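Local coordinates for protein GH26A (Muricauda sp. MAR_2010_75, PDB 6Q75) that probably hydrolyses β-mannan or a related polysaccharide, as many family 26 glycoside hydrolases do, in an active site at the end of a (β/α)8 barrel, at residues V34-I39 and Y243-A248; Y175-G180 and L275-Q280. All blocks are in the same frame, centred on the assembly; numbering follows the deposited sequence.

In the fold
Both contacts are buried and meet at the barrel sheet, but at different levels along its strands. Contact 1 packs helix 30-40 on the start of strand 246-251 and is mainly apolar, with an aspartate bound to main-chain nitrogens at its border. Contact 2 lies about 17 Å away, centre to centre, where the loop after strand 170-173 faces the end of strand 273-278; it is polar throughout, two glutamates and a histidine gathered round a bound Tris molecule. The neighbouring strands 246-251 and 273-278 connect them, with A248 CB packing 3.9 Å from G276 N. Apolar packing under the N-terminal end of the barrel thus contrasts with a probable catalytic pocket at the other.

Contact 1 of 2, residues V34-I39 and Y243-A248; sequences VLLDYI and YVDILA
The carboxylate of D245, beside which a methyl of L36 lies, is gripped at both oxygens by main-chain N-H groups: V24 N bonds to OD1 and W216 N to OD2. V24 is the first modelled residue of the chain, and W216 belongs to strand 214-221. CG of D245 stands anti to its own carbonyl carbon (chi1 -73°), beside the backbone N, and L36 CD1 comes within 3.9 Å of D245 OD1, the two side chains crossing at about a right angle. L36 thus covers a polar atom whose bonding is already met by backbone. Its other methyl turns to the apolar part of the contact, with L36 CD2 4.1 Å from I246 CD1 as the two side chains run past each other in opposite directions. In this (β/α)8 barrel, helix 30-40 precedes the first strand and lies over the N-terminal end of the sheet, where I246 enters strand 246-251 and turns inward to reach W295 on strand 293-299. The extended I246 side chain (chi2 -167°) carries its CD1 to I39, where two methyls receive it: I39 CD1 at 3.9 Å from I246 CD1, and I39 CG2 at 4.1 Å from that same atom. The helix spans more than this one strand, since I39 also packs on S294 and L35 on I215.

Contact 2 of 2, residues Y175-G180 and L275-Q280; sequences YHEMNG and LGEVGQ. With TRS (2-amino-2-hydroxymethyl-propane-1,3-diol), chain C.
The carboxylates of E177 and E277 meet across a pocket, both on chains extended beyond CG, with E177 OE2 3.8 Å from E277 OE1 and the two planes inclined at about 44°. A Tris molecule, probably carried over from crystallisation, joins them: its amine N donates to E177 OE1 over 3.1 Å, while its hydroxyl O3 donates to E277 OE2 over 2.6 Å and O2 weakly to E277 OE1. The H176 ring meets this ligand edge-on, Tris C3 lying in the ring plane 3.3 Å from NE2; a chi1 of 60° sets CG between backbone N and carbonyl carbon, with the imidazole pointing into the pocket. W182 NE1 also bonds to E177 OE1, and Y252 OH to E277 OE1. A leucine in place of E177 would probably leave both the W182 indole N-H and the Tris amine without their acceptor. Two glutamates after the fourth and at the seventh barrel strand are consistent with the acid/base and nucleophile of clan GH-A enzymes. E177 opens a type I turn to G180 packed against strand 214-221 and helix 194-208, while E277, on strand 273-278, rests on M297 and W299 of strand 293-299.

Contact 1 of 2, residues V34-I39 and Y243-A248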
loop_
_atom_site.group_PDB
_atom_site.type_symbol
_atom_site.label_atom_id
_atom_site.label_comp_id
_atom_site.label_asym_id
_atom_site.label_seq_id
_atom_site.Cartn_x
_atom_site.Cartn_y
_atom_site.Cartn_z
ATOM N N VAL A 34 13.861 -11.838 -3.990
ATOM C CA VAL A 34 14.401 -11.184 -5.179
ATOM C C VAL A 34 13.895 -9.746 -5.276
ATOM O O VAL A 34 14.672 -8.816 -5.535
ATOM C CB VAL A 34 14.056 -12.002 -6.435
ATOM C CG1 VAL A 34 14.359 -11.196 -7.680
ATOM C CG2 VAL A 34 14.875 -13.294 -6.458
ATOM N N LEU A 35 12.593 -9.543 -5.064
ATOM C CA LEU A 35 12.029 -8.197 -5.162
ATOM C C LEU A 35 12.551 -7.291 -4.054
ATOM O O LEU A 35 12.867 -6.112 -4.300
ATOM C CB LEU A 35 10.506 -8.270 -5.124
ATOM C CG LEU A 35 9.679 -6.982 -5.145
ATOM C CD1 LEU A 35 10.126 -6.096 -6.315
ATOM C CD2 LEU A 35 8.179 -7.320 -5.235
ATOM N N LEU A 36 12.640 -7.807 -2.825
ATOM C CA LEU A 36 13.168 -6.982 -1.740
ATOM C C LEU A 36 14.634 -6.625 -1.967
ATOM O O LEU A 36 15.052 -5.503 -1.660
ATOM C CB LEU A 36 12.998 -7.689 -0.397
ATOM C CG LEU A 36 11.674 -7.466 0.319
ATOM C CD1 LEU A 36 11.635 -8.308 1.610
ATOM C CD2 LEU A 36 11.430 -5.988 0.608
ATOM N N ASP A 37 15.439 -7.571 -2.474
ATOM C CA ASP A 37 16.823 -7.242 -2.800
ATOM C C ASP A 37 16.877 -6.168 -3.872
ATOM O O ASP A 37 17.717 -5.256 -3.821
ATOM C CB ASP A 37 17.584 -8.488 -3.263
ATOM C CG ASP A 37 18.983 -8.155 -3.776
ATOM O OD1 ASP A 37 19.748 -7.490 -3.039
ATOM O OD2 ASP A 37 19.324 -8.539 -4.917
ATOM N N TYR A 38 15.986 -6.260 -4.854
ATOM C CA TYR A 38 15.943 -5.243 -5.897
ATOM C C TYR A 38 15.589 -3.879 -5.319
ATOM O O TYR A 38 16.216 -2.867 -5.658
ATOM C CB TYR A 38 14.943 -5.666 -6.967
ATOM C CG TYR A 38 14.744 -4.645 -8.049
ATOM C CD1 TYR A 38 15.758 -4.359 -8.960
ATOM C CD2 TYR A 38 13.533 -3.967 -8.156
ATOM C CE1 TYR A 38 15.572 -3.411 -9.962
ATOM C CE2 TYR A 38 13.334 -3.018 -9.149
ATOM C CZ TYR A 38 14.343 -2.758 -10.044
ATOM O OH TYR A 38 14.118 -1.824 -11.029
ATOM N N ILE A 39 14.585 -3.826 -4.441
ATOM C CA ILE A 39 14.186 -2.548 -3.849
ATOM C C ILE A 39 15.308 -1.987 -2.978
ATOM O O ILE A 39 15.587 -0.776 -2.995
ATOM C CB ILE A 39 12.867 -2.726 -3.067
ATOM C CG1 ILE A 39 11.697 -2.952 -4.030
ATOM C CG2 ILE A 39 12.584 -1.522 -2.186
ATOM C CD1 ILE A 39 10.380 -3.369 -3.325
ATOM N N TYR A 243 7.615 -6.605 12.171
ATOM C CA TYR A 243 6.359 -6.785 11.457
ATOM C C TYR A 243 6.254 -5.952 10.191
ATOM O O TYR A 243 5.174 -5.920 9.584
ATOM C CB TYR A 243 5.175 -6.416 12.360
ATOM C CG TYR A 243 5.094 -7.318 13.568
ATOM C CD1 TYR A 243 4.656 -8.617 13.440
ATOM C CD2 TYR A 243 5.444 -6.859 14.828
ATOM C CE1 TYR A 243 4.587 -9.459 14.540
ATOM C CE2 TYR A 243 5.369 -7.695 15.931
ATOM C CZ TYR A 243 4.942 -8.988 15.781
ATOM O OH TYR A 243 4.870 -9.835 16.871
ATOM N N VAL A 244 7.317 -5.261 9.786
ATOM C CA VAL A 244 7.234 -4.315 8.669
ATOM C C VAL A 244 8.464 -4.501 7.780
ATOM O O VAL A 244 9.589 -4.531 8.287
ATOM C CB VAL A 244 7.150 -2.855 9.168
ATOM C CG1 VAL A 244 7.187 -1.883 7.976
ATOM C CG2 VAL A 244 5.897 -2.619 10.038
ATOM N N ASP A 245 8.258 -4.617 6.454
ATOM C CA ASP A 245 9.352 -4.677 5.480
ATOM C C ASP A 245 9.700 -3.302 4.918
ATOM O O ASP A 245 10.879 -2.989 4.725
ATOM C CB ASP A 245 8.973 -5.587 4.302
ATOM C CG ASP A 245 8.970 -7.079 4.668
ATOM O OD1 ASP A 245 10.016 -7.615 5.129
ATOM O OD2 ASP A 245 7.903 -7.714 4.495
ATOM N N ILE A 246 8.691 -2.501 4.616
ATOM C CA ILE A 246 8.873 -1.227 3.917
ATOM C C ILE A 246 7.962 -0.214 4.587
ATOM O O ILE A 246 6.824 -0.543 4.935
ATOM C CB ILE A 246 8.534 -1.383 2.424
ATOM C CG1 ILE A 246 9.473 -2.399 1.773
ATOM C CG2 ILE A 246 8.619 -0.006 1.686
ATOM C CD1 ILE A 246 9.420 -2.395 0.294
ATOM N N LEU A 247 8.434 1.033 4.748
ATOM C CA LEU A 247 7.586 2.106 5.264
ATOM C C LEU A 247 7.196 3.048 4.135
ATOM O O LEU A 247 7.974 3.298 3.219
ATOM C CB LEU A 247 8.262 2.899 6.402
ATOM C CG LEU A 247 8.529 2.149 7.720
ATOM C CD1 LEU A 247 9.670 1.159 7.610
ATOM C CD2 LEU A 247 8.754 3.131 8.897
ATOM N N ALA A 248 5.949 3.490 4.147
ATOM C CA ALA A 248 5.472 4.312 3.055
ATOM C C ALA A 248 4.589 5.407 3.616
ATOM O O ALA A 248 4.081 5.322 4.737
ATOM C CB ALA A 248 4.682 3.496 2.025
#

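Contact 2 of 2, residues Y175-G180 and L275-Q280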
loop_
_atom_site.group_PDB
_atom_site.type_symbol
_atom_site.label_atom_id
_atom_site.label_comp_id
_atom_site.label_asym_id
_atom_site.label_seq_id
_atom_site.Cartn_x
_atom_site.Cartn_y
_atom_site.Cartn_z
ATOM N N TYR A 175 -4.574 -1.464 5.950
ATOM C CA TYR A 175 -4.936 -0.509 7.006
ATOM C C TYR A 175 -4.094 0.767 6.892
ATOM O O TYR A 175 -3.483 1.233 7.856
ATOM C CB TYR A 175 -4.790 -1.122 8.384
ATOM C CG TYR A 175 -5.700 -2.315 8.622
ATOM C CD1 TYR A 175 -7.086 -2.226 8.416
ATOM C CD2 TYR A 175 -5.183 -3.524 9.064
ATOM C CE1 TYR A 175 -7.929 -3.329 8.639
ATOM C CE2 TYR A 175 -6.028 -4.629 9.308
ATOM C CZ TYR A 175 -7.387 -4.517 9.081
ATOM O OH TYR A 175 -8.214 -5.611 9.307
ATOM N N HIS A 176 -4.057 1.298 5.684
ATOM C CA HIS A 176 -3.209 2.428 5.338
ATOM C C HIS A 176 -3.739 3.730 5.951
ATOM O O HIS A 176 -4.890 3.828 6.390
ATOM C CB HIS A 176 -3.132 2.566 3.817
ATOM C CG HIS A 176 -4.477 2.797 3.206
ATOM N ND1 HIS A 176 -5.483 1.862 3.264
ATOM C CD2 HIS A 176 -5.007 3.885 2.603
ATOM C CE1 HIS A 176 -6.570 2.346 2.687
ATOM N NE2 HIS A 176 -6.301 3.573 2.266
ATOM N N GLU A 177 -2.870 4.744 5.993
ATOM C CA GLU A 177 -3.226 6.067 6.551
ATOM C C GLU A 177 -3.741 5.940 7.993
ATOM O O GLU A 177 -4.616 6.684 8.447
ATOM C CB GLU A 177 -4.235 6.788 5.642
ATOM C CG GLU A 177 -3.588 7.143 4.276
ATOM C CD GLU A 177 -4.513 7.870 3.281
ATOM O OE1 GLU A 177 -5.680 8.204 3.616
ATOM O OE2 GLU A 177 -4.043 8.147 2.154
ATOM N N MET A 178 -3.127 5.029 8.745
ATOM C CA MET A 178 -3.620 4.702 10.080
ATOM C C MET A 178 -3.348 5.801 11.092
ATOM O O MET A 178 -3.947 5.778 12.177
ATOM C CB MET A 178 -2.983 3.389 10.544
ATOM C CG MET A 178 -1.506 3.509 10.964
ATOM S SD MET A 178 -0.338 3.837 9.614
ATOM C CE MET A 178 -0.303 2.307 8.712
ATOM N N ASN A 179 -2.472 6.766 10.766
ATOM C CA ASN A 179 -2.262 7.897 11.659
ATOM C C ASN A 179 -3.295 8.989 11.435
ATOM O O ASN A 179 -3.345 9.947 12.214
ATOM C CB ASN A 179 -0.833 8.459 11.511
ATOM C CG ASN A 179 -0.498 8.876 10.083
ATOM O OD1 ASN A 179 -0.956 8.265 9.124
ATOM N ND2 ASN A 179 0.308 9.941 9.942
ATOM N N GLY A 180 -4.144 8.839 10.416
ATOM C CA GLY A 180 -5.198 9.806 10.187
ATOM C C GLY A 180 -6.413 9.517 11.039
ATOM O O GLY A 180 -6.579 8.421 11.597
ATOM N N LEU A 275 6.686 6.249 -1.540
ATOM C CA LEU A 275 5.504 7.111 -1.619
ATOM C C LEU A 275 4.321 6.233 -1.989
ATOM O O LEU A 275 4.081 5.950 -3.166
ATOM C CB LEU A 275 5.711 8.239 -2.635
ATOM C CG LEU A 275 6.782 9.259 -2.260
ATOM C CD1 LEU A 275 7.278 10.039 -3.515
ATOM C CD2 LEU A 275 6.293 10.156 -1.165
ATOM N N GLY A 276 3.566 5.802 -0.974
ATOM C CA GLY A 276 2.537 4.808 -1.200
ATOM C C GLY A 276 1.392 5.289 -2.065
ATOM O O GLY A 276 0.816 4.494 -2.821
ATOM N N GLU A 277 1.032 6.585 -1.956
ATOM C CA GLU A 277 0.090 7.238 -2.848
ATOM C C GLU A 277 0.574 8.656 -3.050
ATOM O O GLU A 277 1.051 9.281 -2.106
ATOM C CB GLU A 277 -1.336 7.358 -2.299
ATOM C CG GLU A 277 -2.011 6.037 -1.955
ATOM C CD GLU A 277 -3.393 6.226 -1.367
ATOM O OE1 GLU A 277 -3.955 7.333 -1.519
ATOM O OE2 GLU A 277 -3.918 5.236 -0.787
ATOM N N VAL A 278 0.438 9.147 -4.267
ATOM C CA VAL A 278 0.676 10.561 -4.550
ATOM C C VAL A 278 -0.399 11.064 -5.492
ATOM O O VAL A 278 -1.046 10.300 -6.216
ATOM C CB VAL A 278 2.064 10.870 -5.164
ATOM C CG1 VAL A 278 3.184 10.266 -4.312
ATOM C CG2 VAL A 278 2.138 10.413 -6.620
ATOM N N GLY A 279 -0.573 12.384 -5.482
ATOM C CA GLY A 279 -1.423 13.010 -6.475
ATOM C C GLY A 279 -0.521 13.739 -7.456
ATOM O O GLY A 279 -0.116 13.165 -8.466
ATOM N N GLN A 280 -0.187 14.985 -7.149
ATOM C CA GLN A 280 0.872 15.680 -7.872
ATOM C C GLN A 280 2.176 14.893 -7.778
ATOM O O GLN A 280 2.599 14.506 -6.688
ATOM C CB GLN A 280 1.095 17.075 -7.276
ATOM C CG GLN A 280 -0.105 17.984 -7.359
ATOM C CD GLN A 280 0.221 19.380 -6.845
ATOM O OE1 GLN A 280 1.401 19.756 -6.772
ATOM N NE2 GLN A 280 -0.815 20.146 -6.480
HETATM C C TRS C . -7.452 7.675 0.265
HETATM C C1 TRS C . -8.811 7.143 -0.219
HETATM C C2 TRS C . -6.661 8.218 -0.865
HETATM C C3 TRS C . -6.635 6.514 0.855
HETATM N N TRS C . -7.552 8.828 1.229
HETATM O O1 TRS C . -9.376 7.885 -1.295
HETATM O O2 TRS C . -6.694 7.309 -1.923
HETATM O O3 TRS C . -6.429 5.430 -0.058
#